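Local structure of sugar ABC transporter substrate-binding protein, BlMnBP1 (Bifidobacterium animalis subsp. lactis ATCC 27673, 6I5R) at residues A[427-430]-A[431-434]; A[239-242]-A[243-247]; A[434-437]-A[438-442]; A[390-393]-A[394-398]. The protein binds mannobiose and probably related manno-oligosaccharides, which it is likely to deliver to the membrane components of a sugar ABC importer. All coordinates share one frame; numbering follows the deposited sequence.

Overall arrangement
Followed from the N terminus, the chain meets interaction 2 (239-247) on helix 239-252, then interaction 4 (390-398) at the start of helix 391-399, and finally interactions 1 (427-434) and 3 (434-442) on the last helix, 425-443. Each closes only a helical turn, so none encloses or crosses another; interactions 1 and 3 merely share Q434. The ties are made in space. Interaction 1 packs on interaction 2, with W432 CZ3 3.5 Å from Y244 CZ, and interaction 3 packs on interaction 4, with W436 CZ2 3.5 Å from V395 CG1. The C-terminal helix thus joins helices 239-252 and 391-399, whose contacts lie about 21 Å apart, centre to centre.

Interaction 1 of 4, residues A[427-430]-A[431-434]; sequences QIMD and EWNQ. With ZN (zinc ion), chain E.
M429 lays its methyl group over the indole of W432, one helical turn apart along the face of the helix. The evidence is direct: M429 CE sits 3.6 Å from the centroid of the W432 six-membered ring and only 6° off its normal, a CH-pi contact over the face. Bends at chi2 and chi3 fold the thioether forward, placing its methyl over the ring. M429 SD stands farther off, 4.8 Å from the same centroid, as the outer part of this Met-aromatic contact. I428 adds CG2 beside the pyrrole part, 3.6 Å from W432 NE1. An alanine in place of W432 would probably leave the M429 methyl without its aromatic floor and open a gap beside I428 CG2.

D430 works on the polar side. With CG anti to the backbone N (chi1 -175°), its carboxylate is directed to the amide of Q434, and OD2 comes within 2.9 Å of Q434 NE2. Water 1 donates to D430 OD1 and accepts from N433 ND2, joining these two residues, while N433 OD1 is bound by F229 N. E431 extends to a zinc ion, its OE2 at 2.0 Å from the metal, and its carboxylate also pairs with R423 and K435. In the backbone, W432 N donates to I428 O at 3.1 Å, in the carbonyl plane.

Beyond helix 425-443, the W432 ring meets Y244 of helix 239-252 edge-to-face and touches I411 and I414 of helix 409-420, so two other helices, 239-252 and 409-420, meet it.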
loop_
_atom_site.group_PDB
_atom_site.type_symbol
_atom_site.label_atom_id
_atom_site.label_comp_id
_atom_site.label_asym_id
_atom_site.label_seq_id
_atom_site.Cartn_x
_atom_site.Cartn_y
_atom_site.Cartn_z
ATOM N N GLN A 427 -16.091 16.827 13.617
ATOM C CA GLN A 427 -15.307 18.042 13.619
ATOM C C GLN A 427 -13.999 17.849 12.876
ATOM O O GLN A 427 -13.557 18.744 12.150
ATOM C CB GLN A 427 -15.054 18.468 15.052
ATOM C CG GLN A 427 -16.287 18.957 15.764
ATOM C CD GLN A 427 -15.977 19.324 17.207
ATOM O OE1 GLN A 427 -15.615 18.481 18.014
ATOM N NE2 GLN A 427 -16.026 20.612 17.502
ATOM N N ILE A 428 -13.365 16.693 13.048
ATOM C CA ILE A 428 -12.140 16.419 12.309
ATOM C C ILE A 428 -12.435 16.355 10.821
ATOM O O ILE A 428 -11.722 16.953 10.010
ATOM C CB ILE A 428 -11.480 15.120 12.807
ATOM C CG1 ILE A 428 -11.105 15.208 14.272
ATOM C CG2 ILE A 428 -10.233 14.846 11.984
ATOM C CD1 ILE A 428 -10.815 13.842 14.925
ATOM N N MET A 429 -13.504 15.650 10.436
ATOM C CA MET A 429 -13.811 15.535 9.023
ATOM C C MET A 429 -14.197 16.886 8.435
ATOM O O MET A 429 -13.873 17.176 7.285
ATOM C CB MET A 429 -14.910 14.514 8.817
ATOM C CG MET A 429 -14.493 13.112 9.232
ATOM S SD MET A 429 -13.218 12.342 8.207
ATOM C CE MET A 429 -11.752 12.612 9.181
ATOM N N ASP A 430 -14.858 17.736 9.225
ATOM C CA ASP A 430 -15.188 19.078 8.766
ATOM C C ASP A 430 -13.932 19.893 8.501
ATOM O O ASP A 430 -13.868 20.613 7.501
ATOM C CB ASP A 430 -16.082 19.796 9.786
ATOM C CG ASP A 430 -16.543 21.153 9.302
ATOM O OD1 ASP A 430 -17.050 21.254 8.157
ATOM O OD2 ASP A 430 -16.414 22.108 10.082
ATOM N N GLU A 431 -12.925 19.800 9.378
ATOM C CA GLU A 431 -11.657 20.490 9.109
ATOM C C GLU A 431 -11.060 20.041 7.780
ATOM O O GLU A 431 -10.660 20.867 6.952
ATOM C CB GLU A 431 -10.650 20.264 10.240
ATOM C CG GLU A 431 -9.419 21.182 10.127
ATOM C CD GLU A 431 -8.211 20.722 10.939
ATOM O OE1 GLU A 431 -8.208 19.655 11.606
ATOM O OE2 GLU A 431 -7.209 21.459 10.921
ATOM N N TRP A 432 -10.975 18.730 7.561
ATOM C CA TRP A 432 -10.440 18.252 6.291
ATOM C C TRP A 432 -11.284 18.727 5.107
ATOM O O TRP A 432 -10.746 19.091 4.065
ATOM C CB TRP A 432 -10.353 16.723 6.278
ATOM C CG TRP A 432 -9.498 16.060 7.314
ATOM C CD1 TRP A 432 -8.939 16.615 8.429
ATOM C CD2 TRP A 432 -9.108 14.674 7.320
ATOM N NE1 TRP A 432 -8.234 15.659 9.119
ATOM C CE2 TRP A 432 -8.330 14.461 8.470
ATOM C CE3 TRP A 432 -9.364 13.593 6.466
ATOM C CZ2 TRP A 432 -7.801 13.217 8.787
ATOM C CZ3 TRP A 432 -8.840 12.365 6.775
ATOM C CH2 TRP A 432 -8.066 12.180 7.924
ATOM N N ASN A 433 -12.613 18.667 5.223
ATOM C CA ASN A 433 -13.459 19.052 4.099
ATOM C C ASN A 433 -13.195 20.489 3.663
ATOM O O ASN A 433 -13.231 20.797 2.470
ATOM C CB ASN A 433 -14.938 18.879 4.462
ATOM C CG ASN A 433 -15.399 17.453 4.307
ATOM O OD1 ASN A 433 -14.903 16.727 3.449
ATOM N ND2 ASN A 433 -16.362 17.043 5.125
ATOM N N GLN A 434 -12.982 21.401 4.619
ATOM C CA GLN A 434 -12.812 22.808 4.260
ATOM C C GLN A 434 -11.496 23.026 3.509
ATOM O O GLN A 434 -11.444 23.779 2.519
ATOM C CB GLN A 434 -12.929 23.662 5.537
ATOM C CG GLN A 434 -14.371 23.711 6.042
ATOM C CD GLN A 434 -14.562 23.978 7.536
ATOM O OE1 GLN A 434 -13.600 24.104 8.305
ATOM N NE2 GLN A 434 -15.826 24.051 7.946
HETATM ZN ZN ZN E . -5.656 20.330 11.403
HETATM O O HOH W 1 -17.910 18.949 6.733
HETATM O O HOH W 2 -4.044 21.564 10.897
#

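Interaction 2 of 4, residues A[239-242]-A[243-247]; sequences HPYA and VYKTL. With ZN (zinc ion), chain D.
P240 and Y244 meet through both backbone and side chain in helix 239-252. Among the backbone bonds, P240 O accepts twice: from Y244 N at 3.2 Å, in line with the carbonyl, and from V243 N at 2.9 Å, which stands well above the carbonyl plane. Farther along, K245 N binds Y241 O.

One side-chain hydroxyl joins in. T246 OG1, anti to its carbonyl carbon (chi1 -67°), donates to A242 O over 2.8 Å within the carbonyl plane, while T246 N reaches the same oxygen from above that plane; two donors therefore hold A242 O.

Packing is apolar. P240 CB lies 4.1 Å from Y244 CE2, and K245 CD comes obliquely to Y241 CE1 at 3.5 Å; the polar ends go elsewhere, Y241 OH to D426, Y244 OH to D204 and K245 NZ to D249. Replacing Y244 by an alanine would probably leave D204 without its hydroxyl partner and open a gap beside P240 and the ring of W432.

Metal binding is confined to H239, whose NE2 is 2.0 Å from a zinc ion otherwise held by waters, some modelled too close together to be read individually.

Such threonine-to-carbonyl bonding one turn back is a familiar feature of alpha-helices, here in one that packs against helices 409-420 and 425-443 of a solute-binding protein fold.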
loop_
_atom_site.group_PDB
_atom_site.type_symbol
_atom_site.label_atom_id
_atom_site.label_comp_id
_atom_site.label_asym_id
_atom_site.label_seq_id
_atom_site.Cartn_x
_atom_site.Cartn_y
_atom_site.Cartn_z
ATOM N N HIS A 239 -18.526 5.108 2.598
ATOM C CA HIS A 239 -17.750 6.256 2.151
ATOM C C HIS A 239 -16.602 6.554 3.133
ATOM O O HIS A 239 -16.488 5.909 4.173
ATOM C CB HIS A 239 -18.668 7.452 1.998
ATOM C CG HIS A 239 -19.406 7.449 0.705
ATOM N ND1 HIS A 239 -20.397 6.533 0.424
ATOM C CD2 HIS A 239 -19.243 8.185 -0.419
ATOM C CE1 HIS A 239 -20.831 6.724 -0.812
ATOM N NE2 HIS A 239 -20.164 7.736 -1.333
ATOM N N PRO A 240 -15.719 7.518 2.779
ATOM C CA PRO A 240 -14.534 7.714 3.631
ATOM C C PRO A 240 -14.850 7.986 5.099
ATOM O O PRO A 240 -14.124 7.511 5.971
ATOM C CB PRO A 240 -13.815 8.886 2.953
ATOM C CG PRO A 240 -14.156 8.687 1.492
ATOM C CD PRO A 240 -15.599 8.208 1.485
ATOM N N TYR A 241 -15.899 8.760 5.390
ATOM C CA TYR A 241 -16.266 9.035 6.780
ATOM C C TYR A 241 -16.332 7.756 7.607
ATOM O O TYR A 241 -15.872 7.719 8.757
ATOM C CB TYR A 241 -17.610 9.787 6.801
ATOM C CG TYR A 241 -18.179 10.077 8.168
ATOM C CD1 TYR A 241 -18.938 9.117 8.829
ATOM C CD2 TYR A 241 -17.977 11.306 8.802
ATOM C CE1 TYR A 241 -19.460 9.367 10.081
ATOM C CE2 TYR A 241 -18.490 11.554 10.068
ATOM C CZ TYR A 241 -19.251 10.578 10.691
ATOM O OH TYR A 241 -19.806 10.776 11.935
ATOM N N ALA A 242 -16.926 6.702 7.054
ATOM C CA ALA A 242 -17.106 5.505 7.859
ATOM C C ALA A 242 -15.777 4.854 8.181
ATOM O O ALA A 242 -15.670 4.126 9.175
ATOM C CB ALA A 242 -18.017 4.511 7.146
ATOM N N VAL A 243 -14.773 5.048 7.325
ATOM C CA VAL A 243 -13.468 4.452 7.566
ATOM C C VAL A 243 -12.778 5.151 8.718
ATOM O O VAL A 243 -12.322 4.520 9.675
ATOM C CB VAL A 243 -12.614 4.523 6.290
ATOM C CG1 VAL A 243 -11.186 4.043 6.548
ATOM C CG2 VAL A 243 -13.260 3.731 5.182
ATOM N N TYR A 244 -12.680 6.471 8.633
ATOM C CA TYR A 244 -11.988 7.222 9.669
ATOM C C TYR A 244 -12.719 7.154 10.991
ATOM O O TYR A 244 -12.073 7.160 12.036
ATOM C CB TYR A 244 -11.820 8.676 9.242
ATOM C CG TYR A 244 -10.982 8.824 7.979
ATOM C CD1 TYR A 244 -9.672 8.370 7.942
ATOM C CD2 TYR A 244 -11.509 9.380 6.838
ATOM C CE1 TYR A 244 -8.916 8.490 6.793
ATOM C CE2 TYR A 244 -10.766 9.488 5.689
ATOM C CZ TYR A 244 -9.466 9.063 5.681
ATOM O OH TYR A 244 -8.729 9.211 4.514
ATOM N N LYS A 245 -14.055 7.096 10.960
ATOM C CA LYS A 245 -14.811 6.920 12.194
ATOM C C LYS A 245 -14.576 5.537 12.795
ATOM O O LYS A 245 -14.700 5.363 14.006
ATOM C CB LYS A 245 -16.300 7.138 11.928
ATOM C CG LYS A 245 -17.203 6.936 13.143
ATOM C CD LYS A 245 -18.633 7.319 12.761
ATOM C CE LYS A 245 -19.499 7.655 14.003
ATOM N NZ LYS A 245 -19.690 6.445 14.852
ATOM N N THR A 246 -14.276 4.540 11.974
ATOM C CA THR A 246 -13.900 3.244 12.528
ATOM C C THR A 246 -12.690 3.378 13.438
ATOM O O THR A 246 -12.678 2.871 14.566
ATOM C CB THR A 246 -13.613 2.258 11.402
ATOM O OG1 THR A 246 -14.826 1.979 10.684
ATOM C CG2 THR A 246 -13.041 0.967 11.973
ATOM N N LEU A 247 -11.644 4.046 12.955
ATOM C CA LEU A 247 -10.467 4.240 13.793
ATOM C C LEU A 247 -10.811 5.097 15.004
ATOM O O LEU A 247 -10.445 4.767 16.137
ATOM C CB LEU A 247 -9.340 4.890 12.997
ATOM C CG LEU A 247 -8.121 5.267 13.818
ATOM C CD1 LEU A 247 -7.447 4.080 14.425
ATOM C CD2 LEU A 247 -7.136 6.002 12.896
HETATM ZN ZN ZN D . -21.157 8.258 -2.970
HETATM O O HOH W 3 -21.506 6.268 -3.077
HETATM O O HOH W 4 -22.695 7.679 -3.552
HETATM O O HOH W 5 -19.846 9.190 -3.677
HETATM O O HOH W 6 -22.340 8.779 -4.827
HETATM O O HOH W 7 -22.532 9.594 -1.819
#

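Interaction 3 of 4, residues A[434-437]-A[438-442]; sequences QKWA and KAVED
K438 opens the second half of this pairing by binding back to Q434: its backbone N donates to Q434 O at 3.2 Å, and the aliphatic CG and CD of K438 run past the same oxygen, CD at 3.7 Å. A bend at chi3 (67°) turns the end of the lysine away from the backbone.

A439 repeats the backbone pattern with K435 O, while its methyl group rests 3.5 Å from W436 O. The same methyl faces helix 391-399, touching S399.

V440 carries the main side-chain contact. Its N binds W436 O over 2.8 Å, nearly in line with the carbonyl, and its CG2 reaches obliquely to the pyrrole part of the indole, 3.3 Å from W436 NE1 and 3.4 Å from W436 CD1. That branch lies anti to the carbonyl carbon of V440, beside its backbone N, which brings it back over the preceding turn. W436 NE1 is not left to the methyl: it donates to L222 O, a bond that fixes how the buried ring is turned, and F229 packs edge-to-face against it.

E441 N donates to A437 O at 3.1 Å, and E441 CG passes 3.3 Å from that oxygen before the carboxylate leaves for a salt bridge with K226. D442 N then closes the next turn on K438 O.

The result is an amphipathic C-terminal alpha-helix: W436, A439 and V440 form the buried side and pack on helix 391-399, while K438 and D442 are exposed.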
loop_
_atom_site.group_PDB
_atom_site.type_symbol
_atom_site.label_atom_id
_atom_site.label_comp_id
_atom_site.label_asym_id
_atom_site.label_seq_id
_atom_site.Cartn_x
_atom_site.Cartn_y
_atom_site.Cartn_z
ATOM N N GLN A 434 -12.982 21.401 4.619
ATOM C CA GLN A 434 -12.812 22.808 4.260
ATOM C C GLN A 434 -11.496 23.026 3.509
ATOM O O GLN A 434 -11.444 23.779 2.519
ATOM C CB GLN A 434 -12.929 23.662 5.537
ATOM C CG GLN A 434 -14.371 23.711 6.042
ATOM C CD GLN A 434 -14.562 23.978 7.536
ATOM O OE1 GLN A 434 -13.600 24.104 8.305
ATOM N NE2 GLN A 434 -15.826 24.051 7.946
ATOM N N LYS A 435 -10.441 22.318 3.912
ATOM C CA LYS A 435 -9.174 22.396 3.199
ATOM C C LYS A 435 -9.280 21.736 1.834
ATOM O O LYS A 435 -8.753 22.258 0.843
ATOM C CB LYS A 435 -8.054 21.747 4.012
ATOM C CG LYS A 435 -7.707 22.551 5.279
ATOM C CD LYS A 435 -6.590 21.962 6.119
ATOM C CE LYS A 435 -6.369 22.813 7.379
ATOM N NZ LYS A 435 -5.411 22.170 8.335
ATOM N N TRP A 436 -9.946 20.579 1.763
ATOM C CA TRP A 436 -10.127 19.912 0.478
ATOM C C TRP A 436 -11.006 20.736 -0.440
ATOM O O TRP A 436 -10.706 20.885 -1.627
ATOM C CB TRP A 436 -10.765 18.547 0.692
ATOM C CG TRP A 436 -10.747 17.671 -0.473
ATOM C CD1 TRP A 436 -11.765 17.469 -1.354
ATOM C CD2 TRP A 436 -9.691 16.807 -0.871
ATOM N NE1 TRP A 436 -11.400 16.541 -2.292
ATOM C CE2 TRP A 436 -10.126 16.122 -2.015
ATOM C CE3 TRP A 436 -8.405 16.570 -0.388
ATOM C CZ2 TRP A 436 -9.329 15.219 -2.681
ATOM C CZ3 TRP A 436 -7.629 15.675 -1.040
ATOM C CH2 TRP A 436 -8.081 15.014 -2.186
ATOM N N ALA A 437 -12.075 21.303 0.114
ATOM C CA ALA A 437 -13.027 22.052 -0.689
ATOM C C ALA A 437 -12.353 23.226 -1.395
ATOM O O ALA A 437 -12.650 23.494 -2.563
ATOM C CB ALA A 437 -14.188 22.499 0.193
ATOM N N LYS A 438 -11.403 23.898 -0.723
ATOM C CA LYS A 438 -10.673 24.992 -1.358
ATOM C C LYS A 438 -9.766 24.459 -2.445
ATOM O O LYS A 438 -9.628 25.074 -3.506
ATOM C CB LYS A 438 -9.871 25.779 -0.318
ATOM C CG LYS A 438 -10.767 26.744 0.455
ATOM C CD LYS A 438 -10.191 27.217 1.789
ATOM C CE LYS A 438 -8.976 28.089 1.626
ATOM N NZ LYS A 438 -8.759 28.808 2.959
ATOM N N ALA A 439 -9.144 23.305 -2.198
ATOM C CA ALA A 439 -8.222 22.730 -3.161
ATOM C C ALA A 439 -8.955 22.234 -4.404
ATOM O O ALA A 439 -8.445 22.352 -5.526
ATOM C CB ALA A 439 -7.440 21.597 -2.499
ATOM N N VAL A 440 -10.154 21.686 -4.219
ATOM C CA VAL A 440 -10.999 21.294 -5.344
ATOM C C VAL A 440 -11.362 22.516 -6.175
ATOM O O VAL A 440 -11.272 22.499 -7.407
ATOM C CB VAL A 440 -12.247 20.561 -4.822
ATOM C CG1 VAL A 440 -13.317 20.380 -5.896
ATOM C CG2 VAL A 440 -11.822 19.189 -4.258
ATOM N N GLU A 441 -11.758 23.597 -5.514
ATOM C CA GLU A 441 -12.111 24.815 -6.234
ATOM C C GLU A 441 -10.927 25.363 -7.011
ATOM O O GLU A 441 -11.071 25.776 -8.173
ATOM C CB GLU A 441 -12.630 25.869 -5.264
ATOM C CG GLU A 441 -13.983 25.529 -4.773
ATOM C CD GLU A 441 -14.599 26.513 -3.801
ATOM O OE1 GLU A 441 -13.873 27.268 -3.100
ATOM O OE2 GLU A 441 -15.849 26.518 -3.746
ATOM N N ASP A 442 -9.748 25.367 -6.392
ATOM C CA ASP A 442 -8.580 25.967 -7.024
ATOM C C ASP A 442 -8.106 25.162 -8.226
ATOM O O ASP A 442 -7.434 25.705 -9.105
ATOM C CB ASP A 442 -7.455 26.109 -6.002
ATOM C CG ASP A 442 -7.761 27.145 -4.947
ATOM O OD1 ASP A 442 -8.518 28.084 -5.256
ATOM O OD2 ASP A 442 -7.261 27.028 -3.796
#

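Interaction 4 of 4, residues A[390-393]-A[394-398]; sequences DLLA and NVNSD. With ZN (zinc ion), chain J.
N394 reaches back one turn to D390, and the two share a zinc ion. The side chain of N394 starts with CB 3.4 Å from D390 O, the carbonyl that also accepts N394 N in the backbone bond of this turn. CG lies anti to the carbonyl carbon (chi1 -70°), which carries the amide over the start of the helix, and it approaches both D390 O and D390 OD2. There the two branches part. OD1 binds the zinc ion at 2.3 Å; ND2 donates to D390 OD2 over 2.8 Å, with a bent N-H...O angle of 133°, coming from above the carboxylate plane. Amide and carboxylate planes are 80° apart, so the amide stands across the carboxylate.

D390 grips the same ion with both oxygens, OD1 at 2.2 Å and OD2 at 2.1 Å, a bidentate carboxylate. OD2 therefore serves metal and amide at once, and the ion would probably draw charge from it. This is chelation by residues i and i+4 of a helical turn, at the beginning of helix 391-399; D107 and S109 supply the other protein ligands, and water 8 joins them at 2.1 Å.

Behind the site the helix is held by ordinary backbone bonds, V395 N to L391 O and N396 N to L392 O. L391 CD1 and V395 CG2 lie side by side, 4.1 Å apart. V395 faces W436 of helix 425-443, while N396 OD1 takes the backbone N of I403, and L392 packs on L222 of helix 217-224.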
loop_
_atom_site.group_PDB
_atom_site.type_symbol
_atom_site.label_atom_id
_atom_site.label_comp_id
_atom_site.label_asym_id
_atom_site.label_seq_id
_atom_site.Cartn_x
_atom_site.Cartn_y
_atom_site.Cartn_z
ATOM N N ASP A 390 -3.700 14.233 -13.444
ATOM C CA ASP A 390 -2.947 14.948 -12.426
ATOM C C ASP A 390 -3.845 15.590 -11.380
ATOM O O ASP A 390 -3.343 16.203 -10.429
ATOM C CB ASP A 390 -2.092 16.027 -13.110
ATOM C CG ASP A 390 -1.035 16.593 -12.192
ATOM O OD1 ASP A 390 -0.592 15.866 -11.282
ATOM O OD2 ASP A 390 -0.635 17.764 -12.364
ATOM N N LEU A 391 -5.162 15.462 -11.533
ATOM C CA LEU A 391 -6.068 16.235 -10.701
ATOM C C LEU A 391 -5.992 15.798 -9.237
ATOM O O LEU A 391 -5.946 16.644 -8.337
ATOM C CB LEU A 391 -7.497 16.093 -11.232
ATOM C CG LEU A 391 -8.477 16.929 -10.431
ATOM C CD1 LEU A 391 -8.207 18.410 -10.653
ATOM C CD2 LEU A 391 -9.903 16.582 -10.791
ATOM N N LEU A 392 -5.954 14.498 -8.980
ATOM C CA LEU A 392 -5.886 14.045 -7.589
ATOM C C LEU A 392 -4.588 14.507 -6.938
ATOM O O LEU A 392 -4.588 14.978 -5.798
ATOM C CB LEU A 392 -6.017 12.526 -7.486
ATOM C CG LEU A 392 -5.861 11.987 -6.050
ATOM C CD1 LEU A 392 -7.041 12.333 -5.135
ATOM C CD2 LEU A 392 -5.621 10.482 -6.141
ATOM N N ALA A 393 -3.463 14.359 -7.639
ATOM C CA ALA A 393 -2.191 14.756 -7.053
ATOM C C ALA A 393 -2.195 16.238 -6.698
ATOM O O ALA A 393 -1.675 16.638 -5.647
ATOM C CB ALA A 393 -1.045 14.430 -8.013
ATOM N N ASN A 394 -2.816 17.064 -7.546
ATOM C CA ASN A 394 -2.788 18.503 -7.368
ATOM C C ASN A 394 -3.736 18.963 -6.270
ATOM O O ASN A 394 -3.407 19.863 -5.494
ATOM C CB ASN A 394 -3.135 19.172 -8.692
ATOM C CG ASN A 394 -2.041 19.012 -9.732
ATOM O OD1 ASN A 394 -0.966 18.424 -9.487
ATOM N ND2 ASN A 394 -2.340 19.469 -10.924
ATOM N N VAL A 395 -4.927 18.380 -6.200
ATOM C CA VAL A 395 -5.811 18.701 -5.088
ATOM C C VAL A 395 -5.188 18.228 -3.789
ATOM O O VAL A 395 -5.318 18.879 -2.746
ATOM C CB VAL A 395 -7.196 18.064 -5.310
ATOM C CG1 VAL A 395 -8.072 18.214 -4.066
ATOM C CG2 VAL A 395 -7.871 18.659 -6.562
ATOM N N ASN A 396 -4.552 17.059 -3.827
ATOM C CA ASN A 396 -3.896 16.500 -2.649
ATOM C C ASN A 396 -2.822 17.441 -2.128
ATOM O O ASN A 396 -2.734 17.722 -0.925
ATOM C CB ASN A 396 -3.260 15.175 -3.017
ATOM C CG ASN A 396 -3.737 14.057 -2.193
ATOM O OD1 ASN A 396 -4.240 14.260 -1.079
ATOM N ND2 ASN A 396 -3.560 12.843 -2.713
ATOM N N SER A 397 -1.958 17.901 -3.028
ATOM C CA SER A 397 -0.912 18.834 -2.650
ATOM C C SER A 397 -1.498 20.133 -2.100
ATOM O O SER A 397 -1.138 20.576 -0.997
ATOM C CB SER A 397 -0.027 19.081 -3.868
ATOM O OG SER A 397 0.900 20.101 -3.611
ATOM N N ASP A 398 -2.435 20.747 -2.819
ATOM C CA ASP A 398 -2.936 22.044 -2.380
ATOM C C ASP A 398 -3.745 21.940 -1.078
ATOM O O ASP A 398 -3.750 22.879 -0.265
ATOM C CB ASP A 398 -3.766 22.669 -3.504
ATOM C CG ASP A 398 -2.926 23.061 -4.739
ATOM O OD1 ASP A 398 -1.653 23.191 -4.651
ATOM O OD2 ASP A 398 -3.569 23.242 -5.819
HETATM ZN ZN ZN J . 0.717 17.557 -10.756
HETATM O O HOH W 8 0.320 19.626 -11.084
#